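PDB 4OVD: peptidoglycan glycosyltransferase from Atopobium parvulum, which belongs to the penicillin-binding proteins, pairing a dimerisation domain with a transpeptidase-type domain whose central antiparallel sheet is flanked by helices. Local coordinates for residues M434-F439 / S449-D454; K285-I290 / I384-E389; I373-I378 / K453-S458; Y291-V296 / L414-I419. All coordinates share one frame; numbering follows the deposited sequence.

Interaction 1: residues M434-F439 / S449-D454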
loop_
_atom_site.group_PDB
_atom_site.type_symbol
_atom_site.label_atom_id
_atom_site.label_comp_id
_atom_site.label_asym_id
_atom_site.label_seq_id
_atom_site.Cartn_x
_atom_site.Cartn_y
_atom_site.Cartn_z
HETATM N N MSE A 434 -11.610 8.313 -0.893
HETATM C CA MSE A 434 -10.677 7.261 -0.432
HETATM C C MSE A 434 -11.400 5.963 -0.138
HETATM O O MSE A 434 -12.496 5.964 0.430
HETATM C CB MSE A 434 -9.947 7.873 0.764
HETATM C CG MSE A 434 -9.083 6.941 1.509
HETATM SE SE MSE A 434 -7.816 8.070 2.476
HETATM C CE MSE A 434 -9.083 8.323 3.932
ATOM N N VAL A 435 -10.875 4.843 -0.615
ATOM C CA VAL A 435 -11.545 3.579 -0.420
ATOM C C VAL A 435 -10.791 2.744 0.562
ATOM O O VAL A 435 -9.731 3.113 0.951
ATOM C CB VAL A 435 -11.679 2.814 -1.756
ATOM C CG1 VAL A 435 -12.424 3.658 -2.797
ATOM C CG2 VAL A 435 -10.331 2.407 -2.287
ATOM N N THR A 436 -11.348 1.610 0.943
ATOM C CA THR A 436 -10.742 0.738 1.907
ATOM C C THR A 436 -10.102 -0.378 1.118
ATOM O O THR A 436 -10.825 -1.076 0.457
ATOM C CB THR A 436 -11.781 0.084 2.794
ATOM O OG1 THR A 436 -12.452 1.075 3.578
ATOM C CG2 THR A 436 -11.087 -0.904 3.710
ATOM N N PRO A 437 -8.763 -0.536 1.169
ATOM C CA PRO A 437 -8.164 -1.666 0.415
ATOM C C PRO A 437 -8.624 -2.989 1.074
ATOM O O PRO A 437 -8.769 -3.048 2.271
ATOM C CB PRO A 437 -6.635 -1.429 0.489
ATOM C CG PRO A 437 -6.474 -0.055 1.046
ATOM C CD PRO A 437 -7.735 0.268 1.849
ATOM N N HIS A 438 -8.860 -4.028 0.314
ATOM C CA HIS A 438 -9.385 -5.231 0.891
ATOM C C HIS A 438 -9.336 -6.389 -0.040
ATOM O O HIS A 438 -9.232 -6.221 -1.198
ATOM C CB HIS A 438 -10.804 -5.017 1.356
ATOM C CG HIS A 438 -11.754 -4.719 0.248
ATOM N ND1 HIS A 438 -12.050 -3.442 -0.148
ATOM C CD2 HIS A 438 -12.470 -5.532 -0.546
ATOM C CE1 HIS A 438 -12.902 -3.481 -1.143
ATOM N NE2 HIS A 438 -13.177 -4.739 -1.400
ATOM N N PHE A 439 -9.420 -7.575 0.516
ATOM C CA PHE A 439 -9.270 -8.795 -0.221
ATOM C C PHE A 439 -10.571 -9.531 -0.456
ATOM O O PHE A 439 -10.724 -10.157 -1.446
ATOM C CB PHE A 439 -8.337 -9.735 0.509
ATOM C CG PHE A 439 -6.940 -9.249 0.609
ATOM C CD1 PHE A 439 -6.105 -9.345 -0.447
ATOM C CD2 PHE A 439 -6.468 -8.706 1.773
ATOM C CE1 PHE A 439 -4.823 -8.907 -0.367
ATOM C CE2 PHE A 439 -5.179 -8.273 1.873
ATOM C CZ PHE A 439 -4.355 -8.374 0.795
ATOM N N SER A 449 -20.220 -4.271 1.678
ATOM C CA SER A 449 -19.911 -2.876 1.290
ATOM C C SER A 449 -18.752 -2.425 2.217
ATOM O O SER A 449 -18.673 -2.742 3.409
ATOM C CB SER A 449 -21.118 -1.907 1.235
ATOM O OG SER A 449 -21.602 -1.575 2.505
ATOM N N TRP A 450 -17.782 -1.807 1.588
ATOM C CA TRP A 450 -16.588 -1.366 2.233
ATOM C C TRP A 450 -16.666 0.149 2.334
ATOM O O TRP A 450 -17.011 0.815 1.352
ATOM C CB TRP A 450 -15.414 -1.781 1.376
ATOM C CG TRP A 450 -15.191 -3.197 1.421
ATOM C CD1 TRP A 450 -15.612 -4.113 0.524
ATOM C CD2 TRP A 450 -14.507 -3.928 2.467
ATOM N NE1 TRP A 450 -15.236 -5.366 0.921
ATOM C CE2 TRP A 450 -14.556 -5.288 2.110
ATOM C CE3 TRP A 450 -13.822 -3.551 3.640
ATOM C CZ2 TRP A 450 -13.962 -6.285 2.878
ATOM C CZ3 TRP A 450 -13.235 -4.526 4.395
ATOM C CH2 TRP A 450 -13.310 -5.897 4.016
ATOM N N PRO A 451 -16.314 0.694 3.498
ATOM C CA PRO A 451 -16.416 2.143 3.725
ATOM C C PRO A 451 -15.553 2.986 2.787
ATOM O O PRO A 451 -14.437 2.577 2.398
ATOM C CB PRO A 451 -15.909 2.321 5.179
ATOM C CG PRO A 451 -15.882 0.924 5.787
ATOM C CD PRO A 451 -15.686 -0.015 4.634
ATOM N N THR A 452 -16.115 4.117 2.381
ATOM C CA THR A 452 -15.424 5.094 1.542
ATOM C C THR A 452 -15.452 6.405 2.333
ATOM O O THR A 452 -16.243 6.547 3.257
ATOM C CB THR A 452 -16.089 5.350 0.172
ATOM O OG1 THR A 452 -17.425 5.819 0.361
ATOM C CG2 THR A 452 -16.107 4.133 -0.731
ATOM N N LYS A 453 -14.612 7.367 1.965
ATOM C CA LYS A 453 -14.552 8.634 2.667
ATOM C C LYS A 453 -14.190 9.761 1.683
ATOM O O LYS A 453 -13.214 9.646 0.964
ATOM C CB LYS A 453 -13.450 8.527 3.716
ATOM C CG LYS A 453 -13.378 9.692 4.679
ATOM C CD LYS A 453 -12.206 9.497 5.622
ATOM C CE LYS A 453 -12.175 10.521 6.739
ATOM N NZ LYS A 453 -10.974 10.232 7.577
ATOM N N ASP A 454 -14.919 10.855 1.700
ATOM C CA ASP A 454 -14.634 11.988 0.809
ATOM C C ASP A 454 -13.554 12.790 1.470
ATOM O O ASP A 454 -13.759 13.361 2.517
ATOM C CB ASP A 454 -15.859 12.859 0.583
ATOM C CG ASP A 454 -16.942 12.143 -0.194
ATOM O OD1 ASP A 454 -16.738 10.974 -0.610
ATOM O OD2 ASP A 454 -17.987 12.764 -0.399
HETATM O O HOH W 1 -12.343 4.504 2.880
HETATM O O HOH W 2 -13.940 1.172 0.089
#

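Interaction 2: residues K285-I290 / I384-E389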
loop_
_atom_site.group_PDB
_atom_site.type_symbol
_atom_site.label_atom_id
_atom_site.label_comp_id
_atom_site.label_asym_id
_atom_site.label_seq_id
_atom_site.Cartn_x
_atom_site.Cartn_y
_atom_site.Cartn_z
ATOM N N LYS A 285 4.305 -7.002 4.767
ATOM C CA LYS A 285 4.989 -5.818 5.281
ATOM C C LYS A 285 4.206 -4.535 5.057
ATOM O O LYS A 285 4.226 -3.663 5.906
ATOM C CB LYS A 285 6.392 -5.720 4.710
ATOM C CG LYS A 285 7.311 -6.816 5.238
ATOM C CD LYS A 285 8.720 -6.669 4.688
ATOM C CE LYS A 285 9.653 -7.594 5.476
ATOM N NZ LYS A 285 10.961 -7.635 4.805
ATOM N N LEU A 286 3.542 -4.402 3.911
ATOM C CA LEU A 286 2.699 -3.215 3.644
ATOM C C LEU A 286 1.726 -2.817 4.703
ATOM O O LEU A 286 1.236 -1.696 4.731
ATOM C CB LEU A 286 1.801 -3.494 2.439
ATOM C CG LEU A 286 2.582 -3.590 1.163
ATOM C CD1 LEU A 286 1.742 -4.180 0.085
ATOM C CD2 LEU A 286 3.019 -2.194 0.788
ATOM N N VAL A 287 1.261 -3.807 5.401
ATOM C CA VAL A 287 0.274 -3.698 6.486
ATOM C C VAL A 287 0.824 -3.605 7.863
ATOM O O VAL A 287 0.371 -2.814 8.744
ATOM C CB VAL A 287 -0.602 -4.997 6.404
ATOM C CG1 VAL A 287 -1.599 -5.058 7.496
ATOM C CG2 VAL A 287 -1.336 -5.025 5.060
ATOM N N SER A 288 1.766 -4.479 8.134
ATOM C CA SER A 288 2.286 -4.548 9.462
ATOM C C SER A 288 3.634 -3.938 9.707
ATOM O O SER A 288 4.031 -3.920 10.819
ATOM C CB SER A 288 2.271 -6.024 9.894
ATOM O OG SER A 288 3.035 -6.728 8.953
ATOM N N SER A 289 4.401 -3.504 8.721
ATOM C CA SER A 289 5.665 -2.823 9.082
ATOM C C SER A 289 5.490 -1.328 8.815
ATOM O O SER A 289 4.681 -0.913 7.959
ATOM C CB SER A 289 6.829 -3.375 8.234
ATOM O OG SER A 289 6.900 -4.751 8.420
ATOM N N ILE A 290 6.233 -0.511 9.541
ATOM C CA ILE A 290 6.145 0.944 9.415
ATOM C C ILE A 290 7.498 1.471 9.008
ATOM O O ILE A 290 8.547 0.868 9.305
ATOM C CB ILE A 290 5.685 1.652 10.672
ATOM C CG1 ILE A 290 6.682 1.511 11.809
ATOM C CG2 ILE A 290 4.295 1.117 11.120
ATOM C CD1 ILE A 290 6.182 2.280 13.060
ATOM N N ILE A 384 -8.179 -2.502 6.195
ATOM C CA ILE A 384 -7.872 -3.671 5.331
ATOM C C ILE A 384 -8.166 -4.981 6.085
ATOM O O ILE A 384 -8.006 -5.079 7.332
ATOM C CB ILE A 384 -6.410 -3.645 4.816
ATOM C CG1 ILE A 384 -6.108 -4.828 3.886
ATOM C CG2 ILE A 384 -5.420 -3.648 5.994
ATOM C CD1 ILE A 384 -4.888 -4.637 3.071
ATOM N N ASP A 385 -8.622 -6.001 5.350
ATOM C CA ASP A 385 -8.967 -7.243 6.006
ATOM C C ASP A 385 -7.781 -8.201 5.998
ATOM O O ASP A 385 -7.794 -9.226 5.316
ATOM C CB ASP A 385 -10.237 -7.856 5.396
ATOM C CG ASP A 385 -10.134 -8.028 3.894
ATOM O OD1 ASP A 385 -9.341 -7.291 3.227
ATOM O OD2 ASP A 385 -10.901 -8.851 3.349
ATOM N N PHE A 386 -6.799 -7.884 6.830
ATOM C CA PHE A 386 -5.582 -8.669 6.927
ATOM C C PHE A 386 -5.019 -8.450 8.318
ATOM O O PHE A 386 -5.028 -7.333 8.827
ATOM C CB PHE A 386 -4.577 -8.261 5.844
ATOM C CG PHE A 386 -3.563 -9.270 5.600
ATOM C CD1 PHE A 386 -3.882 -10.376 4.826
ATOM C CD2 PHE A 386 -2.336 -9.219 6.209
ATOM C CE1 PHE A 386 -2.984 -11.413 4.662
ATOM C CE2 PHE A 386 -1.415 -10.243 6.011
ATOM C CZ PHE A 386 -1.738 -11.339 5.240
ATOM N N PRO A 387 -4.476 -9.498 8.930
ATOM C CA PRO A 387 -4.042 -9.314 10.329
ATOM C C PRO A 387 -2.820 -8.451 10.560
ATOM O O PRO A 387 -2.038 -8.316 9.683
ATOM C CB PRO A 387 -3.738 -10.734 10.798
ATOM C CG PRO A 387 -4.172 -11.638 9.673
ATOM C CD PRO A 387 -4.307 -10.876 8.438
ATOM N N GLY A 388 -2.703 -7.850 11.736
ATOM C CA GLY A 388 -1.492 -7.124 12.109
ATOM C C GLY A 388 -1.314 -5.743 11.560
ATOM O O GLY A 388 -0.207 -5.254 11.513
ATOM N N GLU A 389 -2.408 -5.070 11.215
ATOM C CA GLU A 389 -2.289 -3.758 10.593
ATOM C C GLU A 389 -1.709 -2.769 11.588
ATOM O O GLU A 389 -2.248 -2.632 12.662
ATOM C CB GLU A 389 -3.651 -3.236 10.063
ATOM C CG GLU A 389 -3.418 -1.909 9.340
ATOM C CD GLU A 389 -4.585 -1.300 8.574
ATOM O OE1 GLU A 389 -5.779 -1.652 8.819
ATOM O OE2 GLU A 389 -4.273 -0.459 7.690
HETATM O O HOH W 3 0.670 -8.494 8.236
#

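Interaction 3: residues I373-I378 / K453-S458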
loop_
_atom_site.group_PDB
_atom_site.type_symbol
_atom_site.label_atom_id
_atom_site.label_comp_id
_atom_site.label_asym_id
_atom_site.label_seq_id
_atom_site.Cartn_x
_atom_site.Cartn_y
_atom_site.Cartn_z
ATOM N N ILE A 373 -3.864 15.564 7.118
ATOM C CA ILE A 373 -3.217 14.278 7.369
ATOM C C ILE A 373 -4.246 13.332 7.948
ATOM O O ILE A 373 -4.338 12.156 7.568
ATOM C CB ILE A 373 -2.139 14.455 8.483
ATOM C CG1 ILE A 373 -0.964 15.192 7.921
ATOM C CG2 ILE A 373 -1.654 13.180 9.104
ATOM C CD1 ILE A 373 -0.641 14.807 6.530
ATOM N N ASP A 374 -5.007 13.871 8.902
ATOM C CA ASP A 374 -6.000 13.116 9.616
ATOM C C ASP A 374 -7.144 12.732 8.691
ATOM O O ASP A 374 -7.578 11.602 8.683
ATOM C CB ASP A 374 -6.499 13.938 10.784
ATOM C CG ASP A 374 -7.289 13.129 11.747
ATOM O OD1 ASP A 374 -6.643 12.445 12.569
ATOM O OD2 ASP A 374 -8.533 13.226 11.720
ATOM N N LYS A 375 -7.608 13.671 7.869
ATOM C CA LYS A 375 -8.673 13.368 6.965
ATOM C C LYS A 375 -8.209 12.288 5.975
ATOM O O LYS A 375 -8.992 11.455 5.562
ATOM C CB LYS A 375 -8.997 14.675 6.224
ATOM C CG LYS A 375 -10.397 14.844 5.682
ATOM C CD LYS A 375 -10.578 16.295 5.262
ATOM C CE LYS A 375 -12.038 16.702 5.109
ATOM N NZ LYS A 375 -12.810 15.822 4.194
ATOM N N PHE A 376 -6.927 12.312 5.576
ATOM C CA PHE A 376 -6.392 11.314 4.650
ATOM C C PHE A 376 -6.163 9.950 5.300
ATOM O O PHE A 376 -5.644 9.004 4.629
ATOM C CB PHE A 376 -5.091 11.786 4.031
ATOM C CG PHE A 376 -5.224 12.471 2.695
ATOM C CD1 PHE A 376 -5.391 11.707 1.553
ATOM C CD2 PHE A 376 -5.113 13.849 2.556
ATOM C CE1 PHE A 376 -5.457 12.287 0.296
ATOM C CE2 PHE A 376 -5.165 14.425 1.311
ATOM C CZ PHE A 376 -5.339 13.645 0.172
ATOM N N GLY A 377 -6.498 9.829 6.585
ATOM C CA GLY A 377 -6.339 8.542 7.302
ATOM C C GLY A 377 -4.904 8.247 7.803
ATOM O O GLY A 377 -4.630 7.147 8.294
ATOM N N ILE A 378 -4.015 9.231 7.744
ATOM C CA ILE A 378 -2.620 8.998 8.134
ATOM C C ILE A 378 -2.569 8.833 9.613
ATOM O O ILE A 378 -3.063 9.667 10.320
ATOM C CB ILE A 378 -1.716 10.130 7.678
ATOM C CG1 ILE A 378 -1.815 10.296 6.162
ATOM C CG2 ILE A 378 -0.274 9.828 8.083
ATOM C CD1 ILE A 378 -1.624 8.991 5.395
ATOM N N LYS A 453 -14.612 7.367 1.965
ATOM C CA LYS A 453 -14.552 8.634 2.667
ATOM C C LYS A 453 -14.190 9.761 1.683
ATOM O O LYS A 453 -13.214 9.646 0.964
ATOM C CB LYS A 453 -13.450 8.527 3.716
ATOM C CG LYS A 453 -13.378 9.692 4.679
ATOM C CD LYS A 453 -12.206 9.497 5.622
ATOM C CE LYS A 453 -12.175 10.521 6.739
ATOM N NZ LYS A 453 -10.974 10.232 7.577
ATOM N N ASP A 454 -14.919 10.855 1.700
ATOM C CA ASP A 454 -14.634 11.988 0.809
ATOM C C ASP A 454 -13.554 12.790 1.470
ATOM O O ASP A 454 -13.759 13.361 2.517
ATOM C CB ASP A 454 -15.859 12.859 0.583
ATOM C CG ASP A 454 -16.942 12.143 -0.194
ATOM O OD1 ASP A 454 -16.738 10.974 -0.610
ATOM O OD2 ASP A 454 -17.987 12.764 -0.399
ATOM N N VAL A 455 -12.390 12.805 0.869
ATOM C CA VAL A 455 -11.254 13.479 1.476
ATOM C C VAL A 455 -10.971 14.828 0.839
ATOM O O VAL A 455 -10.724 15.789 1.524
ATOM C CB VAL A 455 -10.029 12.518 1.430
ATOM C CG1 VAL A 455 -8.810 13.152 2.016
ATOM C CG2 VAL A 455 -10.385 11.268 2.190
ATOM N N ILE A 456 -10.924 14.859 -0.473
ATOM C CA ILE A 456 -10.710 16.081 -1.234
ATOM C C ILE A 456 -11.756 16.140 -2.352
ATOM O O ILE A 456 -12.406 15.133 -2.662
ATOM C CB ILE A 456 -9.315 16.105 -1.867
ATOM C CG1 ILE A 456 -9.113 14.870 -2.700
ATOM C CG2 ILE A 456 -8.223 16.178 -0.797
ATOM C CD1 ILE A 456 -7.748 14.790 -3.281
ATOM N N SER A 457 -11.921 17.297 -2.968
ATOM C CA SER A 457 -12.859 17.395 -4.113
ATOM C C SER A 457 -12.275 16.735 -5.360
ATOM O O SER A 457 -11.066 16.501 -5.464
ATOM C CB SER A 457 -13.081 18.848 -4.481
ATOM O OG SER A 457 -11.890 19.419 -4.970
ATOM N N SER A 458 -13.115 16.526 -6.361
ATOM C CA SER A 458 -12.675 15.929 -7.601
ATOM C C SER A 458 -11.762 16.886 -8.335
ATOM O O SER A 458 -10.907 16.445 -9.105
ATOM C CB SER A 458 -13.864 15.538 -8.516
ATOM O OG SER A 458 -14.724 16.626 -8.675
#

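Interaction 4: residues Y291-V296 / L414-I419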
loop_
_atom_site.group_PDB
_atom_site.type_symbol
_atom_site.label_atom_id
_atom_site.label_comp_id
_atom_site.label_asym_id
_atom_site.label_seq_id
_atom_site.Cartn_x
_atom_site.Cartn_y
_atom_site.Cartn_z
ATOM N N TYR A 291 7.426 2.561 8.255
ATOM C CA TYR A 291 8.577 3.191 7.669
ATOM C C TYR A 291 8.344 4.676 7.681
ATOM O O TYR A 291 7.188 5.112 7.785
ATOM C CB TYR A 291 8.651 2.790 6.172
ATOM C CG TYR A 291 8.834 1.317 5.984
ATOM C CD1 TYR A 291 10.102 0.728 6.060
ATOM C CD2 TYR A 291 7.757 0.505 5.743
ATOM C CE1 TYR A 291 10.264 -0.634 5.950
ATOM C CE2 TYR A 291 7.909 -0.880 5.619
ATOM C CZ TYR A 291 9.163 -1.435 5.698
ATOM O OH TYR A 291 9.278 -2.805 5.603
ATOM N N GLU A 292 9.419 5.448 7.550
ATOM C CA GLU A 292 9.301 6.910 7.349
ATOM C C GLU A 292 9.036 6.951 5.846
ATOM O O GLU A 292 9.847 6.472 5.075
ATOM C CB GLU A 292 10.578 7.616 7.739
ATOM C CG GLU A 292 10.419 9.071 7.710
ATOM C CD GLU A 292 11.634 9.781 8.211
ATOM O OE1 GLU A 292 12.640 9.840 7.475
ATOM O OE2 GLU A 292 11.506 10.383 9.275
ATOM N N PRO A 293 7.847 7.446 5.442
ATOM C CA PRO A 293 7.426 7.365 4.067
ATOM C C PRO A 293 8.250 8.175 3.130
ATOM O O PRO A 293 8.459 7.733 2.008
ATOM C CB PRO A 293 5.960 7.829 4.112
ATOM C CG PRO A 293 5.860 8.663 5.318
ATOM C CD PRO A 293 6.799 8.036 6.301
ATOM N N GLY A 294 8.765 9.322 3.552
ATOM C CA GLY A 294 9.556 10.038 2.586
ATOM C C GLY A 294 8.726 10.692 1.477
ATOM O O GLY A 294 7.506 10.908 1.605
ATOM N N SER A 295 9.373 10.892 0.346
ATOM C CA SER A 295 8.823 11.703 -0.731
ATOM C C SER A 295 7.538 11.270 -1.380
ATOM O O SER A 295 6.816 12.097 -1.924
ATOM C CB SER A 295 9.971 12.106 -1.688
ATOM O OG SER A 295 10.709 10.991 -2.010
ATOM N N VAL A 296 7.177 9.994 -1.256
ATOM C CA VAL A 296 5.902 9.559 -1.799
ATOM C C VAL A 296 4.746 10.297 -1.018
ATOM O O VAL A 296 3.584 10.455 -1.492
ATOM C CB VAL A 296 5.968 8.002 -1.737
ATOM C CG1 VAL A 296 5.550 7.456 -0.393
ATOM C CG2 VAL A 296 5.250 7.345 -2.845
ATOM N N LEU A 414 7.386 10.945 10.810
ATOM C CA LEU A 414 6.293 10.036 11.091
ATOM C C LEU A 414 6.681 8.697 10.512
ATOM O O LEU A 414 7.486 8.627 9.626
ATOM C CB LEU A 414 4.973 10.427 10.443
ATOM C CG LEU A 414 4.742 10.979 9.031
ATOM C CD1 LEU A 414 5.847 11.019 8.042
ATOM C CD2 LEU A 414 3.391 10.618 8.420
ATOM N N ALA A 415 6.021 7.653 10.966
ATOM C CA ALA A 415 6.305 6.327 10.478
ATOM C C ALA A 415 4.975 5.639 10.382
ATOM O O ALA A 415 4.207 5.500 11.409
ATOM C CB ALA A 415 7.207 5.625 11.458
ATOM N N ILE A 416 4.715 5.122 9.184
ATOM C CA ILE A 416 3.466 4.479 8.879
ATOM C C ILE A 416 3.666 3.333 7.922
ATOM O O ILE A 416 4.664 3.274 7.232
ATOM C CB ILE A 416 2.504 5.496 8.225
ATOM C CG1 ILE A 416 3.112 6.043 6.942
ATOM C CG2 ILE A 416 2.120 6.552 9.250
ATOM C CD1 ILE A 416 2.370 7.195 6.244
ATOM N N PRO A 417 2.707 2.424 7.872
ATOM C CA PRO A 417 2.793 1.363 6.911
ATOM C C PRO A 417 2.432 1.965 5.589
ATOM O O PRO A 417 1.576 2.872 5.549
ATOM C CB PRO A 417 1.680 0.389 7.359
ATOM C CG PRO A 417 0.727 1.222 8.106
ATOM C CD PRO A 417 1.526 2.297 8.750
ATOM N N PHE A 418 2.989 1.428 4.512
ATOM C CA PHE A 418 2.730 1.954 3.194
ATOM C C PHE A 418 1.265 1.801 2.754
ATOM O O PHE A 418 0.789 2.574 1.933
ATOM C CB PHE A 418 3.695 1.444 2.155
ATOM C CG PHE A 418 5.035 2.158 2.178
ATOM C CD1 PHE A 418 5.158 3.450 1.719
ATOM C CD2 PHE A 418 6.151 1.518 2.652
ATOM C CE1 PHE A 418 6.373 4.126 1.770
ATOM C CE2 PHE A 418 7.345 2.202 2.770
ATOM C CZ PHE A 418 7.474 3.483 2.319
ATOM N N ILE A 419 0.540 0.859 3.358
ATOM C CA ILE A 419 -0.866 0.686 3.036
ATOM C C ILE A 419 -1.669 1.985 3.324
ATOM O O ILE A 419 -2.671 2.296 2.632
ATOM C CB ILE A 419 -1.481 -0.546 3.740
ATOM C CG1 ILE A 419 -2.833 -0.931 3.082
ATOM C CG2 ILE A 419 -1.617 -0.289 5.219
ATOM C CD1 ILE A 419 -2.737 -1.400 1.611
#

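Interaction 1: residues M434-F439 / S449-D454
H438 lays its imidazole over the indole of W450 in a face-to-face stack: the centroids of the imidazole and the five-membered ring are 3.3 Å apart and their planes differ by 13°. H438 CB continues this cover with a CH-pi contact, 3.6 Å above the centroid of the six-membered ring, so that one histidine spans both halves of the indole. A flat, polar ring suits the place because it can stack and still bond at its edge. H438 ND1 donates to T436 O at 2.7 Å, nearly in the imidazole plane, which fixes the turn of the ring. T436 CG2 adds an oblique apolar touch on the indole.

At the other end the backbones form a short two-stranded antiparallel sheet, strands 433-434 and 453-454. M434 and K453 are its hydrogen-bonded pair, with M434 N to K453 O at 2.8 Å and K453 N to M434 O at 3.0 Å. Beyond this pair T452 CA gives M434 O a CA-H...O contact, and then the chains part.

Polar groups bridge the widening gap. P451 O accepts from T436 OG1 at 2.8 Å, a reach made possible by the hydroxyl lying beside its own backbone N (chi1 -65°). Two waters also donate to P451 O; one donates as well to M434 O, and the other accepts from T436 N.

Among apolar contacts, the side chain of M434, a selenomethionine, lies beside that of K453 and points the same way, with M434 CE 3.7 Å from K453 CD. The ammonium goes on to K375 O, while helix 418-429 packs on M434 through R423, T426 and A427.

Interaction 2: residues K285-I290 / I384-E389
V287 and S288, on the single turn of helix 285-288 in the transpeptidase-type domain, pack against the irregular loop I384-E389. V287 does most of the work through its two methyls. Its chi1 of 177° directs CG1 into the loop, 3.4 Å from E389 CA and at the edge of the F386 ring, while CG2 meets I384 CD1 tip to tip at 4.1 Å. A beta-branched residue fits because its short arms serve two parts of the loop at once.

The polar atoms meet less directly. V287 O receives a CA-H...O contact from E389 CA, and V287 also shares a backbone hydrogen bond with A390, just past the loop. S288 CB lies 3.1 Å from G388 O, an approach that the small serine side chain permits. S288 OG bonds to L284 O one turn back and to a water 3.0 Å away, which donates in turn to P387 O. G388 has a positive phi (79°), which favours glycine. E389 crosses V287 at about a right angle and sends its carboxylate to T382 OG1 and G383 N.

Methyl packing and weak CA-H...O contact thus dominate between the segments, with one water carrying the polar link, consistent with cohesion that depends on shape more than on charge.

Interaction 3: residues I373-I378 / K453-S458
V455 CG1 lies anti to its own nitrogen (chi1 179°), which sets that methyl squarely over the ring of F376. K375 also starts with CG turned from the backbone N and runs extended until a bend at chi4 (-54°) brings its ammonium down on the other segment.

The apolar half of the contact is the V455-F376 pair. CG1 sits 3.6 Å above the ring centroid and only 6° off the normal, a CH-pi contact in which the methyl touches all six ring carbons almost equally. I456 CG2 joins obliquely, 4.0 Å from F376 CZ. A phenylalanine suits this buried spot, for A424 and A427 of helix 418-429 and S303 of helix 298-307 also touch it.

The polar half is an exchange of lysines. K453, fully extended, brings NZ to 3.1 Å from K375 O, where it donates from above the carbonyl plane and away from a lone pair. K375 answers with a weak bond from NZ to V455 O at 3.4 Å. The two ammonium groups remain 6.8 Å apart, and each long aliphatic stem lets its charge stay near the surface while it reaches a backbone oxygen. D374 turns its carboxylate to H380.

K375 O belongs to the end of helix 366-375, where carbonyls lack the next turn's amides, so a lysine there probably gains from the helix dipole. The chain leaves that helix through a Schellman motif: G377, with positive phi, donates from N to D374 O, and I378 N donates to I373 O, the classic helix ending with glycine at the C' position.

Interaction 4: residues Y291-V296 / L414-I419
Y291 and I416 form a single antiparallel bridge, a hydrogen-bonded pair that ties the approach to the S-x-x-K motif of penicillin-binding proteins, which begins at S295, to the stretch leading into helix 418-429. I416 N donates to Y291 O at 2.8 Å. The return bond runs from Y291 N to I416 O at 3.0 Å.

Packing is tight around this bridge. A415 CA makes a CA-H...O contact with Y291 O at 3.1 Å, and its single methyl lies beside the same oxygen. P293 lies across L414, with CD and CG both 3.6 Å from L414 CD1, and CG also touches I416 CD1. A proline offers a rigid, compact apolar edge here. L414 meets it in an unusual conformation, with chi2 near eclipsed (9°). E292, meanwhile, sends its carboxylate to Y504 OH and G413 N.

Every touching residue is buried, so the looser side faces other protein, not solvent. There the rings of Y291 and F418 are tilted by 27° and slid apart, with little overlap, and meet chiefly where Y291 CD2 comes 3.4 Å from F418 CE2. V511 of strand 510-518 touches both rings, and Y528 meets F418. V296 merely brushes the far edge of F418, CG1 to CE1 at 4.1 Å. Back on the tight side, L414 O is buried without a hydrogen-bond partner in the model; E292 CA, 3.4 Å away, offers it a nearly straight CA-H...O contact instead.

Overall arrangement
All four contacts lie in the transpeptidase-type domain. Interactions 1 and 3 share strand 453-454, and their centres are 12 Å apart; M434 CE, 3.7 Å from V455 CG2, joins their apolar parts. Interaction 2 meets interaction 1 where D385 OD1 probably accepts from F439 N at 2.7 Å, and meets interaction 4 where L286 O probably accepts from I419 N at 3.0 Å. Interaction 4 touches interaction 3 through I378 CG2 and L414 CD2, 3.8 Å apart, whereas interactions 2 and 3 stay about 8 Å apart at their nearest atoms. Interaction 4 includes S295, probably of the active site, and a calcium ion lies about 8 Å from the V296 side chain.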